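Local coordinates for protein esterase (PDB 4TX1) that is a carbohydrate acetylesterase of the SGNH hydrolase family, probably cleaving acetyl and aryl esters, at residues H70-D73 with C74-G78; P83-L86 with H87-P91; T111-G114 with A115-G118; N124-R128 with H129-T133; A169-A172 with P173-D177. All blocks are in the same frame, centred on the assembly; numbering follows the deposited sequence.

Interaction 1: residues H70-D73 with C74-G78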
loop_
_atom_site.group_PDB
_atom_site.type_symbol
_atom_site.label_atom_id
_atom_site.label_comp_id
_atom_site.label_asym_id
_atom_site.label_seq_id
_atom_site.Cartn_x
_atom_site.Cartn_y
_atom_site.Cartn_z
ATOM N N HIS A 70 -2.553 9.467 -8.740
ATOM C CA HIS A 70 -2.681 8.154 -9.376
ATOM C C HIS A 70 -3.055 8.254 -10.853
ATOM O O HIS A 70 -3.522 7.323 -11.478
ATOM C CB HIS A 70 -3.731 7.298 -8.633
ATOM C CG HIS A 70 -3.511 7.197 -7.168
ATOM N ND1 HIS A 70 -2.400 6.584 -6.609
ATOM C CD2 HIS A 70 -4.230 7.692 -6.129
ATOM C CE1 HIS A 70 -2.495 6.649 -5.283
ATOM N NE2 HIS A 70 -3.619 7.277 -4.980
ATOM N N LEU A 71 -2.812 9.414 -11.444
ATOM C CA LEU A 71 -3.183 9.655 -12.812
ATOM C C LEU A 71 -2.206 9.247 -13.918
ATOM O O LEU A 71 -2.515 9.360 -15.149
ATOM C CB LEU A 71 -3.568 11.151 -12.980
ATOM C CG LEU A 71 -4.754 11.626 -12.160
ATOM C CD1 LEU A 71 -4.898 13.161 -12.227
ATOM C CD2 LEU A 71 -6.047 10.915 -12.574
ATOM N N ALA A 72 -1.101 8.678 -13.536
ATOM C CA ALA A 72 -0.119 8.211 -14.502
ATOM C C ALA A 72 0.504 6.886 -14.097
ATOM O O ALA A 72 0.196 6.313 -13.018
ATOM C CB ALA A 72 0.946 9.315 -14.669
ATOM N N ASP A 73 1.322 6.349 -14.983
ATOM C CA ASP A 73 1.895 5.038 -14.783
ATOM C C ASP A 73 3.181 5.127 -13.983
ATOM O O ASP A 73 4.210 4.686 -14.428
ATOM C CB ASP A 73 2.154 4.404 -16.162
ATOM C CG ASP A 73 2.304 2.867 -16.122
ATOM O OD1 ASP A 73 2.248 2.243 -15.037
ATOM O OD2 ASP A 73 2.505 2.256 -17.234
ATOM N N CYS A 74 3.071 5.528 -12.724
ATOM C CA CYS A 74 4.227 5.826 -11.876
ATOM C C CYS A 74 3.673 6.275 -10.524
ATOM O O CYS A 74 2.464 6.612 -10.426
ATOM C CB CYS A 74 5.080 6.933 -12.451
ATOM S SG CYS A 74 4.254 8.465 -12.824
ATOM N N ASP A 75 4.559 6.324 -9.537
ATOM C CA ASP A 75 4.229 6.896 -8.203
ATOM C C ASP A 75 4.758 8.294 -8.220
ATOM O O ASP A 75 5.974 8.515 -8.186
ATOM C CB ASP A 75 4.793 6.071 -7.078
ATOM C CG ASP A 75 4.434 6.550 -5.734
ATOM O OD1 ASP A 75 3.801 7.636 -5.582
ATOM O OD2 ASP A 75 4.692 5.711 -4.787
ATOM N N ARG A 76 3.814 9.251 -8.221
ATOM C CA ARG A 76 4.138 10.702 -8.283
ATOM C C ARG A 76 4.357 11.294 -6.892
ATOM O O ARG A 76 4.610 12.474 -6.763
ATOM C CB ARG A 76 3.015 11.414 -9.017
ATOM C CG ARG A 76 3.126 11.238 -10.533
ATOM C CD ARG A 76 1.937 11.870 -11.223
ATOM N NE ARG A 76 2.218 12.035 -12.640
ATOM C CZ ARG A 76 1.355 12.553 -13.514
ATOM N NH1 ARG A 76 0.103 12.837 -13.171
ATOM N NH2 ARG A 76 1.687 12.705 -14.792
ATOM N N ASN A 77 4.210 10.504 -5.831
ATOM C CA ASN A 77 4.425 11.092 -4.505
ATOM C C ASN A 77 5.932 11.173 -4.213
ATOM O O ASN A 77 6.637 10.200 -4.131
ATOM C CB ASN A 77 3.728 10.179 -3.441
ATOM C CG ASN A 77 3.743 10.737 -2.043
ATOM O OD1 ASN A 77 2.655 10.616 -1.306
ATOM N ND2 ASN A 77 4.849 11.231 -1.586
ATOM N N GLY A 78 6.430 12.418 -4.139
ATOM C CA GLY A 78 7.870 12.563 -4.053
ATOM C C GLY A 78 8.428 11.948 -2.797
ATOM O O GLY A 78 9.480 11.360 -2.825
HETATM O O HOH W 1 0.297 6.266 -7.735
HETATM O O HOH W 2 0.619 8.754 -11.219
#
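Arg76 lays one face of its guanidinium group over the methyl of Ala72, four residues back. Ala72 CB sits above the centre of the group, 3.5 Å from Arg76 CZ. The Arg76 chain runs extended from CG to NE, with chi2 176° and chi3 164°, and this carries the flat end back across the turn. Leu71 CB approaches the same group obliquely, 4.0 Å from Arg76 NH1. On the same methyl, Cys74 SG packs at 3.9 Å from Ala72 CB. The backbone bends at Asp73, the centre of an inverse gamma turn, where Cys74 N gives a weak hydrogen bond to Ala72 O (3.0 Å). A water accepts from Ala72 N and lies within bonding distance of Cys74 O. Further on, Asp75 OD1 accepts from Asn77 N at 2.9 Å in an Asx turn just ahead of helix 78-89. Arg76 NH1 also forms a salt bridge with Asp69. A leucine in place of Arg76 would probably leave the Asp69 carboxylate without its mate and the Ala72 methyl without its flat cover. The guanidinium thus meets a methyl with its face, while NH1 pairs with a carboxylate and NE makes a weak bond to Asn61 O.

Interaction 2: residues P83-L86 with H87-P91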
loop_
_atom_site.group_PDB
_atom_site.type_symbol
_atom_site.label_atom_id
_atom_site.label_comp_id
_atom_site.label_asym_id
_atom_site.label_seq_id
_atom_site.Cartn_x
_atom_site.Cartn_y
_atom_site.Cartn_z
ATOM N N PRO A 83 13.113 7.709 -0.582
ATOM C CA PRO A 83 14.068 6.781 0.025
ATOM C C PRO A 83 14.702 5.788 -0.927
ATOM O O PRO A 83 15.899 5.544 -0.844
ATOM C CB PRO A 83 13.253 6.108 1.128
ATOM C CG PRO A 83 12.216 7.098 1.497
ATOM C CD PRO A 83 11.827 7.722 0.134
ATOM N N THR A 84 13.927 5.208 -1.832
ATOM C CA THR A 84 14.412 4.282 -2.816
ATOM C C THR A 84 15.400 4.945 -3.771
ATOM O O THR A 84 16.465 4.350 -4.065
ATOM C CB THR A 84 13.265 3.718 -3.619
ATOM O OG1 THR A 84 12.392 3.006 -2.681
ATOM C CG2 THR A 84 13.728 2.768 -4.719
ATOM N N VAL A 85 15.152 6.198 -4.148
ATOM C CA VAL A 85 16.094 6.971 -4.976
ATOM C C VAL A 85 17.397 7.301 -4.246
ATOM O O VAL A 85 18.511 7.090 -4.762
ATOM C CB VAL A 85 15.381 8.190 -5.519
ATOM C CG1 VAL A 85 16.317 9.064 -6.385
ATOM C CG2 VAL A 85 14.219 7.703 -6.404
ATOM N N LEU A 86 17.270 7.704 -2.985
ATOM C CA LEU A 86 18.483 7.999 -2.176
ATOM C C LEU A 86 19.354 6.748 -2.060
ATOM O O LEU A 86 20.576 6.739 -2.197
ATOM C CB LEU A 86 18.061 8.464 -0.821
ATOM C CG LEU A 86 17.397 9.822 -0.693
ATOM C CD1 LEU A 86 16.895 10.080 0.728
ATOM C CD2 LEU A 86 18.241 11.049 -1.191
ATOM N N HIS A 87 18.696 5.644 -1.835
ATOM C CA HIS A 87 19.374 4.408 -1.597
ATOM C C HIS A 87 20.090 3.884 -2.834
ATOM O O HIS A 87 21.164 3.325 -2.726
ATOM C CB HIS A 87 18.396 3.333 -1.033
ATOM C CG HIS A 87 19.019 2.394 -0.036
ATOM N ND1 HIS A 87 19.282 2.745 1.293
ATOM C CD2 HIS A 87 19.342 1.095 -0.171
ATOM C CE1 HIS A 87 19.789 1.683 1.908
ATOM N NE2 HIS A 87 19.828 0.673 1.065
ATOM N N THR A 88 19.470 4.053 -3.993
ATOM C CA THR A 88 20.029 3.660 -5.264
ATOM C C THR A 88 21.289 4.451 -5.587
ATOM O O THR A 88 22.207 3.962 -6.277
ATOM C CB THR A 88 18.979 4.014 -6.357
ATOM O OG1 THR A 88 17.806 3.172 -6.148
ATOM C CG2 THR A 88 19.556 3.742 -7.737
ATOM N N HIS A 89 21.337 5.694 -5.185
ATOM C CA HIS A 89 22.414 6.585 -5.676
ATOM C C HIS A 89 23.455 6.940 -4.617
ATOM O O HIS A 89 24.434 7.662 -4.943
ATOM C CB HIS A 89 21.793 7.823 -6.340
ATOM C CG HIS A 89 21.028 7.514 -7.581
ATOM N ND1 HIS A 89 21.576 6.846 -8.656
ATOM C CD2 HIS A 89 19.703 7.692 -7.880
ATOM C CE1 HIS A 89 20.634 6.656 -9.577
ATOM N NE2 HIS A 89 19.485 7.155 -9.122
ATOM N N ALA A 90 23.211 6.506 -3.373
ATOM C CA ALA A 90 24.116 6.751 -2.259
ATOM C C ALA A 90 25.503 6.184 -2.591
ATOM O O ALA A 90 25.643 5.160 -3.189
ATOM C CB ALA A 90 23.579 6.117 -0.976
ATOM N N PRO A 91 26.539 6.825 -2.063
ATOM C CA PRO A 91 26.567 7.975 -1.196
ATOM C C PRO A 91 26.510 9.271 -1.975
ATOM O O PRO A 91 27.064 9.355 -3.078
ATOM C CB PRO A 91 27.962 7.849 -0.515
ATOM C CG PRO A 91 28.770 7.184 -1.511
ATOM C CD PRO A 91 27.863 6.159 -2.149
#
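Thr88 meets the preceding turn of helix 78-89 through its side chain, where the i to i+4 ladder of the alpha helix nears its C-terminal end. Its CB lies 3.4 Å from Thr84 O. From there the two branches part. OG1, beside the backbone N with chi1 -66°, turns back and donates a hydrogen bond to Thr84 O at 2.7 Å. CG2 goes the other way and rests over one face of the neighbouring His89 ring. Thr84 O therefore takes two bonds, since Thr88 N also donates to it at 3.0 Å. The two donors come from opposite faces of the carbonyl plane. Val85 and His89 form the next pair. Val85 CG1 lies in the plane of the imidazole, at its edge, 3.9 Å from His89 CD2. The far end of that ring, NE2, is hydrogen-bonded to Glu58 of strand 53-59. His87 leads away from the helix, and its ND1 is probably hydrogen-bonded to His129. Val85, Leu86 and His89 pack on strand 14-20, so this side of the helix covers the parallel sheet. Thr84 OG1, by contrast, bonds to Asp75 N of a neighbouring subunit. At the end of the helix the ladder splits: His89 N donates both to Val85 O and, from above the carbonyl plane, to Leu86 O at 3.3 Å, while Ala90 N gives Leu86 O a weak bond of 2.9 Å.

Interaction 3: residues T111-G114 with A115-G118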
loop_
_atom_site.group_PDB
_atom_site.type_symbol
_atom_site.label_atom_id
_atom_site.label_comp_id
_atom_site.label_asym_id
_atom_site.label_seq_id
_atom_site.Cartn_x
_atom_site.Cartn_y
_atom_site.Cartn_z
ATOM N N THR A 111 -1.746 24.733 -2.809
ATOM C CA THR A 111 -1.228 25.739 -1.890
ATOM C C THR A 111 0.303 25.796 -1.798
ATOM O O THR A 111 0.991 24.794 -1.677
ATOM C CB THR A 111 -1.817 25.610 -0.452
ATOM O OG1 THR A 111 -1.380 24.371 0.176
ATOM C CG2 THR A 111 -3.401 25.578 -0.438
ATOM N N ALA A 112 0.858 27.026 -1.807
ATOM C CA ALA A 112 2.259 27.186 -1.554
ATOM C C ALA A 112 2.666 26.578 -0.208
ATOM O O ALA A 112 3.756 25.999 -0.067
ATOM C CB ALA A 112 2.687 28.668 -1.631
ATOM N N PHE A 113 1.830 26.799 0.802
ATOM C CA PHE A 113 2.160 26.322 2.140
ATOM C C PHE A 113 2.235 24.767 2.136
ATOM O O PHE A 113 3.110 24.212 2.713
ATOM C CB PHE A 113 1.105 26.766 3.167
ATOM C CG PHE A 113 1.460 26.361 4.497
ATOM C CD1 PHE A 113 2.553 26.956 5.114
ATOM C CD2 PHE A 113 0.835 25.256 5.091
ATOM C CE1 PHE A 113 2.959 26.499 6.367
ATOM C CE2 PHE A 113 1.226 24.866 6.359
ATOM C CZ PHE A 113 2.263 25.472 6.977
ATOM N N GLY A 114 1.317 24.106 1.420
ATOM C CA GLY A 114 1.367 22.630 1.360
ATOM C C GLY A 114 2.652 22.144 0.665
ATOM O O GLY A 114 3.192 21.106 1.040
ATOM N N ALA A 115 3.166 22.906 -0.308
ATOM C CA ALA A 115 4.378 22.584 -1.023
ATOM C C ALA A 115 5.563 22.722 -0.090
ATOM O O ALA A 115 6.419 21.867 -0.043
ATOM C CB ALA A 115 4.602 23.422 -2.298
ATOM N N VAL A 116 5.656 23.829 0.668
ATOM C CA VAL A 116 6.838 23.955 1.529
ATOM C C VAL A 116 6.804 22.894 2.646
ATOM O O VAL A 116 7.830 22.454 3.043
ATOM C CB VAL A 116 7.026 25.395 2.065
ATOM C CG1 VAL A 116 5.936 25.754 2.982
ATOM C CG2 VAL A 116 8.401 25.586 2.695
ATOM N N LYS A 117 5.636 22.532 3.168
ATOM C CA LYS A 117 5.581 21.405 4.102
ATOM C C LYS A 117 6.067 20.109 3.468
ATOM O O LYS A 117 6.694 19.294 4.133
ATOM C CB LYS A 117 4.182 21.222 4.623
ATOM C CG LYS A 117 3.739 22.347 5.523
ATOM C CD LYS A 117 4.654 22.556 6.751
ATOM C CE LYS A 117 4.634 21.397 7.704
ATOM N NZ LYS A 117 5.556 21.582 8.921
ATOM N N GLY A 118 5.732 19.894 2.191
ATOM C CA GLY A 118 6.219 18.699 1.481
ATOM C C GLY A 118 7.742 18.760 1.347
ATOM O O GLY A 118 8.450 17.747 1.540
#
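Thr111 caps, and residues 112-118 form, the first turns of helix 112-127, joined by i to i+4 backbone bonds. Lys117 N to Phe113 O is nearly straight, 3.1 Å with an N-H...O angle of 171°. Thr111 is the N-cap: its OG1 accepts from Gly114 N at 3.0 Å. On the side of the helix that faces a neighbouring subunit, Phe113 and Lys117 lie side by side and point the same way. Phe113 CG stands anti to the backbone N (chi1 -177°), which swings the ring along the helix toward Lys117. Lys117 CG sits over the ring face in a CH-pi contact, 4.0 Å from the ring centroid. The lysine bends at chi2 and chi3, and CD comes within 3.8 Å of Phe113 CZ before NZ leaves for a salt bridge with Glu120. Val116 CG1 reaches Phe113 CD1 obliquely at 4.2 Å. Phe113 also packs on Met160 of the neighbouring subunit. An alanine at Phe113 would probably strip the lysine methylenes of their aromatic support and open a gap beside that methionine. The lysine thus divides its work: its methylenes are held by the ring, and its ammonium end is paired with a carboxylate.

Interaction 4: residues N124-R128 with H129-T133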
loop_
_atom_site.group_PDB
_atom_site.type_symbol
_atom_site.label_atom_id
_atom_site.label_comp_id
_atom_site.label_asym_id
_atom_site.label_seq_id
_atom_site.Cartn_x
_atom_site.Cartn_y
_atom_site.Cartn_z
ATOM N N ASN A 124 13.735 16.097 5.639
ATOM C CA ASN A 124 13.865 15.146 6.773
ATOM C C ASN A 124 14.145 13.695 6.332
ATOM O O ASN A 124 14.879 12.981 7.013
ATOM C CB ASN A 124 12.593 15.206 7.635
ATOM C CG ASN A 124 12.540 16.502 8.466
ATOM O OD1 ASN A 124 13.586 16.919 9.054
ATOM N ND2 ASN A 124 11.391 17.162 8.482
ATOM N N LEU A 125 13.571 13.283 5.179
ATOM C CA LEU A 125 13.860 11.962 4.620
ATOM C C LEU A 125 15.329 11.828 4.292
ATOM O O LEU A 125 15.913 10.751 4.453
ATOM C CB LEU A 125 12.950 11.656 3.389
ATOM C CG LEU A 125 11.501 11.392 3.798
ATOM C CD1 LEU A 125 10.671 11.446 2.482
ATOM C CD2 LEU A 125 11.345 10.036 4.509
ATOM N N VAL A 126 15.966 12.890 3.786
ATOM C CA VAL A 126 17.370 12.852 3.466
ATOM C C VAL A 126 18.172 12.733 4.805
ATOM O O VAL A 126 19.100 11.867 4.909
ATOM C CB VAL A 126 17.841 14.100 2.687
ATOM C CG1 VAL A 126 19.345 14.045 2.514
ATOM C CG2 VAL A 126 17.144 14.159 1.304
ATOM N N ARG A 127 17.806 13.566 5.744
ATOM C CA ARG A 127 18.577 13.685 6.950
ATOM C C ARG A 127 18.484 12.445 7.798
ATOM O O ARG A 127 19.352 12.176 8.584
ATOM C CB ARG A 127 18.118 14.891 7.704
ATOM C CG ARG A 127 18.340 16.155 6.905
ATOM C CD ARG A 127 19.261 17.053 7.625
ATOM N NE ARG A 127 19.846 18.127 6.852
ATOM C CZ ARG A 127 19.510 19.382 7.019
ATOM N NH1 ARG A 127 18.544 19.698 7.839
ATOM N NH2 ARG A 127 20.130 20.315 6.352
ATOM N N ARG A 128 17.413 11.709 7.633
ATOM C CA ARG A 128 17.233 10.453 8.412
ATOM C C ARG A 128 17.404 9.172 7.667
ATOM O O ARG A 128 17.090 8.143 8.239
ATOM C CB ARG A 128 15.879 10.423 9.093
ATOM C CG ARG A 128 15.556 11.652 9.970
ATOM C CD ARG A 128 16.547 11.827 11.087
ATOM N NE ARG A 128 16.175 11.225 12.391
ATOM C CZ ARG A 128 17.037 10.695 13.304
ATOM N NH1 ARG A 128 18.354 10.584 13.009
ATOM N NH2 ARG A 128 16.567 10.125 14.466
ATOM N N HIS A 129 17.839 9.236 6.421
ATOM C CA HIS A 129 17.965 8.065 5.602
ATOM C C HIS A 129 18.959 7.086 6.174
ATOM O O HIS A 129 20.049 7.513 6.602
ATOM C CB HIS A 129 18.351 8.437 4.137
ATOM C CG HIS A 129 18.210 7.267 3.219
ATOM N ND1 HIS A 129 16.983 6.824 2.781
ATOM C CD2 HIS A 129 19.113 6.352 2.779
ATOM C CE1 HIS A 129 17.138 5.711 2.088
ATOM N NE2 HIS A 129 18.418 5.372 2.096
ATOM N N ASP A 130 18.658 5.793 6.118
ATOM C CA ASP A 130 19.581 4.734 6.528
ATOM C C ASP A 130 20.428 4.290 5.355
ATOM O O ASP A 130 20.096 3.398 4.592
ATOM C CB ASP A 130 18.807 3.552 7.143
ATOM C CG ASP A 130 19.733 2.536 7.818
ATOM O OD1 ASP A 130 20.804 2.957 8.349
ATOM O OD2 ASP A 130 19.367 1.348 7.834
ATOM N N TRP A 131 21.553 4.975 5.207
ATOM C CA TRP A 131 22.372 4.853 4.040
ATOM C C TRP A 131 22.914 3.403 3.859
ATOM O O TRP A 131 23.077 2.719 4.829
ATOM C CB TRP A 131 23.510 5.879 4.097
ATOM C CG TRP A 131 23.025 7.260 4.185
ATOM C CD1 TRP A 131 23.042 8.065 5.261
ATOM C CD2 TRP A 131 22.443 8.008 3.130
ATOM N NE1 TRP A 131 22.493 9.275 4.969
ATOM C CE2 TRP A 131 22.113 9.270 3.657
ATOM C CE3 TRP A 131 22.164 7.744 1.802
ATOM C CZ2 TRP A 131 21.493 10.258 2.911
ATOM C CZ3 TRP A 131 21.546 8.736 1.056
ATOM C CH2 TRP A 131 21.258 9.997 1.614
ATOM N N PRO A 132 23.169 2.969 2.622
ATOM C CA PRO A 132 23.486 1.564 2.367
ATOM C C PRO A 132 24.824 1.091 2.877
ATOM O O PRO A 132 25.017 -0.167 2.991
ATOM C CB PRO A 132 23.525 1.453 0.859
ATOM C CG PRO A 132 23.466 2.807 0.348
ATOM C CD PRO A 132 22.827 3.672 1.375
ATOM N N THR A 133 25.751 1.987 2.992
ATOM C CA THR A 133 27.021 1.622 3.495
ATOM C C THR A 133 27.360 2.686 4.457
ATOM O O THR A 133 26.935 3.805 4.325
ATOM C CB THR A 133 28.118 1.480 2.424
ATOM O OG1 THR A 133 28.239 2.669 1.663
ATOM C CG2 THR A 133 27.801 0.300 1.526
HETATM O O HOH W 3 14.833 8.419 3.454
HETATM O O HOH W 4 21.456 11.791 6.298
HETATM O O HOH W 5 20.841 9.398 8.305
#
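Val126 and Trp131 meet across the turn that ends helix 112-127. Trp131 CZ2 comes to 3.5 Å from Val126 O, obliquely to the ring, and Val126 CG1 stands 4.4 Å from the same carbon. The close part of the contact lies around His129. Its CB sits 3.4 Å from Leu125 O, and its CD2 covers one face of the indole, set toward the rim. His129 CG is anti to its own backbone N (chi1 -168°), and the ring leads away from the helix end. Beside this packing, one water donates to Leu125 O and is hydrogen-bonded to His129 ND1 at 2.8 Å, in the imidazole plane. His129 N donates to Val126 O at 3.3 Å, coming in well out of the plane of the carbonyl. Val126 itself packs on strands 94-98 and 140-145, which seats this end of the helix on the parallel sheet.

The side of Trp131 NE1 and Arg127 O is looser and holds two waters. One, in the plane of the indole, accepts from Trp131 NE1 at 3.0 Å and lies 2.7 Å from Val126 O, to which it can donate. The other lies between Arg127 O and His129 O. Arg128 and Asp130 turn outward, to a neighbouring subunit. There Arg128 binds a His129 O, and Asp130 is paired with an arginine, the Arg128 of that other chain. Carbonyls at the helix end thus take water bonds, Val126 O in addition to the one from His129 N, and the water links to both rings probably help to fix how His129 and Trp131 are turned.

Interaction 5: residues A169-A172 with P173-D177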
loop_
_atom_site.group_PDB
_atom_site.type_symbol
_atom_site.label_atom_id
_atom_site.label_comp_id
_atom_site.label_asym_id
_atom_site.label_seq_id
_atom_site.Cartn_x
_atom_site.Cartn_y
_atom_site.Cartn_z
ATOM N N ALA A 169 3.792 32.000 -6.972
ATOM C CA ALA A 169 4.616 33.196 -6.708
ATOM C C ALA A 169 5.104 33.221 -5.285
ATOM O O ALA A 169 6.097 33.936 -4.946
ATOM C CB ALA A 169 3.760 34.462 -7.014
ATOM N N MET A 170 4.403 32.496 -4.407
ATOM C CA MET A 170 4.774 32.446 -2.972
ATOM C C MET A 170 5.820 31.406 -2.649
ATOM O O MET A 170 6.333 31.359 -1.518
ATOM C CB MET A 170 3.549 32.218 -2.130
ATOM C CG MET A 170 2.506 33.314 -2.244
ATOM S SD MET A 170 0.986 32.765 -1.462
ATOM C CE MET A 170 -0.316 33.719 -2.245
ATOM N N LEU A 171 6.133 30.508 -3.603
ATOM C CA LEU A 171 7.116 29.460 -3.288
ATOM C C LEU A 171 8.524 29.952 -2.987
ATOM O O LEU A 171 9.151 29.431 -2.078
ATOM C CB LEU A 171 7.222 28.393 -4.425
ATOM C CG LEU A 171 5.923 27.685 -4.746
ATOM C CD1 LEU A 171 6.040 27.010 -6.112
ATOM C CD2 LEU A 171 5.543 26.715 -3.592
ATOM N N ALA A 172 9.057 30.951 -3.718
ATOM C CA ALA A 172 10.417 31.415 -3.452
ATOM C C ALA A 172 10.612 31.920 -1.984
ATOM O O ALA A 172 11.539 31.523 -1.337
ATOM C CB ALA A 172 10.854 32.436 -4.484
ATOM N N PRO A 173 9.733 32.786 -1.469
ATOM C CA PRO A 173 10.000 33.300 -0.102
ATOM C C PRO A 173 9.810 32.205 0.985
ATOM O O PRO A 173 10.619 32.122 1.937
ATOM C CB PRO A 173 9.011 34.453 0.057
ATOM C CG PRO A 173 8.030 34.380 -1.066
ATOM C CD PRO A 173 8.698 33.573 -2.172
ATOM N N LEU A 174 8.783 31.352 0.816
ATOM C CA LEU A 174 8.539 30.239 1.721
ATOM C C LEU A 174 9.692 29.246 1.678
ATOM O O LEU A 174 10.115 28.773 2.738
ATOM C CB LEU A 174 7.224 29.561 1.398
ATOM C CG LEU A 174 5.920 30.289 1.675
ATOM C CD1 LEU A 174 4.737 29.404 1.267
ATOM C CD2 LEU A 174 5.883 30.718 3.140
ATOM N N TYR A 175 10.198 28.891 0.474
ATOM C CA TYR A 175 11.293 27.944 0.385
ATOM C C TYR A 175 12.574 28.534 0.991
ATOM O O TYR A 175 13.360 27.863 1.605
ATOM C CB TYR A 175 11.592 27.515 -1.058
ATOM C CG TYR A 175 10.617 26.497 -1.637
ATOM C CD1 TYR A 175 9.378 26.272 -1.098
ATOM C CD2 TYR A 175 10.914 25.845 -2.814
ATOM C CE1 TYR A 175 8.474 25.330 -1.690
ATOM C CE2 TYR A 175 10.072 24.912 -3.394
ATOM C CZ TYR A 175 8.844 24.641 -2.838
ATOM O OH TYR A 175 7.869 23.788 -3.383
ATOM N N ARG A 176 12.801 29.845 0.720
ATOM C CA ARG A 176 13.989 30.487 1.272
ATOM C C ARG A 176 13.964 30.470 2.805
ATOM O O ARG A 176 14.985 30.188 3.432
ATOM C CB ARG A 176 14.070 31.958 0.778
ATOM C CG ARG A 176 15.308 32.739 1.288
ATOM C CD ARG A 176 15.274 34.215 0.870
ATOM N NE ARG A 176 15.224 34.406 -0.570
ATOM C CZ ARG A 176 14.166 34.835 -1.286
ATOM N NH1 ARG A 176 13.023 35.247 -0.707
ATOM N NH2 ARG A 176 14.287 34.913 -2.616
ATOM N N ASP A 177 12.803 30.791 3.376
ATOM C CA ASP A 177 12.556 30.770 4.860
ATOM C C ASP A 177 12.812 29.360 5.395
ATOM O O ASP A 177 13.511 29.164 6.366
ATOM C CB ASP A 177 11.182 31.192 5.222
ATOM C CG ASP A 177 10.915 32.688 5.045
ATOM O OD1 ASP A 177 11.821 33.464 4.793
ATOM O OD2 ASP A 177 9.723 33.014 5.099
#
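Apolar contact is led by Leu171 and Tyr175, which lie side by side and point the same way. Leu171 CB sits over the centre of one face of the phenol ring, 4.3 Å above its plane. Leu171 CD2 reaches Tyr175 CE1 at 3.8 Å. Both side chains leave anti to the carbonyl carbon, chi1 -58° for Leu171 and -77° for Tyr175, and this shared torsion, with the four-residue spacing, sets the leucine alongside the ring. Ala172 CB lies 3.4 Å from Pro173 CD, a closeness that comes with their peptide bond. Residues 171-177 lie near the start of helix 171-182, which packs beside helix 112-127 and against strands 140-145 and 185-188 of the parallel sheet. Tyr175 points into that interface, touching Ala115 and Ile143. The hydrogen bonds are those of the helix backbone. Tyr175 N meets Leu171 O at 2.8 Å, nearly in line with the C=O bond. Arg176 N gives Ala172 O a bond of 2.9 Å, and Leu174 N gives Met170 O a weak one. Pro173 N carries no hydrogen, which suits the first turn of a helix. Among side chains, Tyr175 OH is hydrogen-bonded to Leu99 O. The Arg176 guanidinium turns one face to Ala172 O.

In the fold
The five contacts follow one another along the chain, all in the SGNH hydrolase fold with its five-stranded parallel sheet. Interaction 1 is the loop leading into helix 78-89, which carries interaction 2. Interactions 3 and 4 mark the two ends of helix 112-127, with centres 22 Å apart. Interaction 5 opens helix 171-182. Two pairs touch. Interactions 2 and 4, with centres 8 Å apart, meet through His87 and His129. Interactions 3 and 5, 10 Å apart, meet where Ala115 packs on Leu171 and Tyr175. Helix 112-127 and the loop after it therefore reach helix 171-182 at one end and helix 78-89 at the other. Interactions 1, 2 and 4 also touch one neighbouring subunit, which ties them to the six-chain assembly.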